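P-47 protein (Clostridium botulinum, PDB 6EKT) may form part of a progenitor toxin complex that protects botulinum neurotoxin during its passage through the host gut, and has a fold resembling tubular lipid-binding (TULIP) proteins. Local coordinates at residues K245-L248 / Q249-L253. Sequence-based numbering, arbitrary orientation.
Sequences KLFL and QNMVL
The last turn of the short helix 244-252 widens from alpha to pi geometry, and here F247 meets both M251 and V252. Ordinary i to i+4 bonds run first, from Q249 N to K245 O and from N250 N to L246 O, each 2.9 Å. F247 O then accepts two amides, M251 N at 2.9 Å, tilted 32° from the carbonyl plane, and V252 N at 3.0 Å, within that plane. L253 N reaches L248 O over 2.8 Å, again spanning five residues. With CG trans to the backbone N (chi1 174°), the F247 ring swings along the helix toward the two later side chains. V252 CG2 sits over one ring face in a CH-pi contact, 3.9 Å from the centroid and nearest CE2, while M251 SD lies at the ring edge, 3.9 Å from CD1. Beyond the helix, F247 stacks on F430, M251 packs on F403 and L406 of helix 403-409, and L248 and V252 both rest on I281; together these contacts join the turn to two sheets and a helix. The consecutive i to i+5 bonds, with a bifurcated carbonyl at the switch, are characteristic of a pi-type turn near a helix C-terminus, accompanied here by a Met-aromatic contact.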
loop_
_atom_site.group_PDB
_atom_site.type_symbol
_atom_site.label_atom_id
_atom_site.label_comp_id
_atom_site.label_asym_id
_atom_site.label_seq_id
_atom_site.Cartn_x
_atom_site.Cartn_y
_atom_site.Cartn_z
ATOM N N LYS A 245 -1.187 -3.298 11.067
ATOM C CA LYS A 245 -2.396 -3.038 11.855
ATOM C C LYS A 245 -3.657 -3.017 10.985
ATOM O O LYS A 245 -4.680 -3.639 11.334
ATOM C CB LYS A 245 -2.230 -1.752 12.686
ATOM C CG LYS A 245 -3.458 -1.272 13.441
ATOM C CD LYS A 245 -3.003 -0.259 14.471
ATOM C CE LYS A 245 -4.048 0.797 14.738
ATOM N NZ LYS A 245 -3.510 1.661 15.830
ATOM N N LEU A 246 -3.592 -2.323 9.848
ATOM C CA LEU A 246 -4.736 -2.335 8.910
ATOM C C LEU A 246 -5.040 -3.723 8.351
ATOM O O LEU A 246 -6.196 -4.064 8.147
ATOM C CB LEU A 246 -4.514 -1.322 7.774
ATOM C CG LEU A 246 -4.722 0.150 8.147
ATOM C CD1 LEU A 246 -4.435 1.018 6.908
ATOM C CD2 LEU A 246 -6.128 0.403 8.656
ATOM N N PHE A 247 -3.996 -4.517 8.101
ATOM C CA PHE A 247 -4.136 -5.901 7.622
ATOM C C PHE A 247 -4.892 -6.749 8.674
ATOM O O PHE A 247 -5.849 -7.459 8.345
ATOM C CB PHE A 247 -2.750 -6.492 7.318
ATOM C CG PHE A 247 -2.764 -7.952 6.953
ATOM C CD1 PHE A 247 -3.347 -8.391 5.758
ATOM C CD2 PHE A 247 -2.212 -8.898 7.825
ATOM C CE1 PHE A 247 -3.369 -9.745 5.432
ATOM C CE2 PHE A 247 -2.219 -10.260 7.497
ATOM C CZ PHE A 247 -2.792 -10.681 6.305
ATOM N N LEU A 248 -4.457 -6.648 9.922
ATOM C CA LEU A 248 -5.104 -7.378 11.027
ATOM C C LEU A 248 -6.559 -6.955 11.188
ATOM O O LEU A 248 -7.427 -7.805 11.312
ATOM C CB LEU A 248 -4.336 -7.168 12.333
ATOM C CG LEU A 248 -2.971 -7.850 12.429
ATOM C CD1 LEU A 248 -2.253 -7.434 13.709
ATOM C CD2 LEU A 248 -3.101 -9.375 12.359
ATOM N N GLN A 249 -6.815 -5.647 11.168
ATOM C CA GLN A 249 -8.129 -5.103 11.448
ATOM C C GLN A 249 -9.113 -5.450 10.332
ATOM O O GLN A 249 -10.235 -5.901 10.614
ATOM C CB GLN A 249 -8.056 -3.579 11.648
ATOM C CG GLN A 249 -9.402 -2.887 11.886
ATOM C CD GLN A 249 -10.095 -3.340 13.164
ATOM O OE1 GLN A 249 -9.468 -3.458 14.219
ATOM N NE2 GLN A 249 -11.398 -3.559 13.075
ATOM N N ASN A 250 -8.662 -5.309 9.081
ATOM C CA ASN A 250 -9.560 -5.351 7.932
ATOM C C ASN A 250 -9.489 -6.558 7.037
ATOM O O ASN A 250 -10.370 -6.763 6.191
ATOM C CB ASN A 250 -9.376 -4.078 7.113
ATOM C CG ASN A 250 -9.563 -2.855 7.952
ATOM O OD1 ASN A 250 -8.590 -2.154 8.276
ATOM N ND2 ASN A 250 -10.801 -2.608 8.364
ATOM N N MET A 251 -8.468 -7.377 7.205
ATOM C CA MET A 251 -8.397 -8.601 6.423
ATOM C C MET A 251 -8.400 -9.873 7.283
ATOM O O MET A 251 -9.003 -10.895 6.909
ATOM C CB MET A 251 -7.227 -8.513 5.449
ATOM C CG MET A 251 -7.535 -7.418 4.444
ATOM S SD MET A 251 -6.134 -6.540 3.808
ATOM C CE MET A 251 -5.890 -7.545 2.358
ATOM N N VAL A 252 -7.771 -9.793 8.447
ATOM C CA VAL A 252 -7.680 -10.961 9.328
ATOM C C VAL A 252 -8.854 -11.068 10.312
ATOM O O VAL A 252 -9.420 -12.154 10.451
ATOM C CB VAL A 252 -6.320 -11.022 10.060
ATOM C CG1 VAL A 252 -6.259 -12.173 11.057
ATOM C CG2 VAL A 252 -5.183 -11.168 9.054
ATOM N N LEU A 253 -9.202 -9.970 10.990
ATOM C CA LEU A 253 -10.179 -10.009 12.098
ATOM C C LEU A 253 -11.505 -10.666 11.716
ATOM O O LEU A 253 -12.036 -11.440 12.498
ATOM C CB LEU A 253 -10.426 -8.610 12.715
ATOM C CG LEU A 253 -11.134 -8.527 14.088
ATOM C CD1 LEU A 253 -10.238 -9.101 15.192
ATOM C CD2 LEU A 253 -11.548 -7.103 14.433
#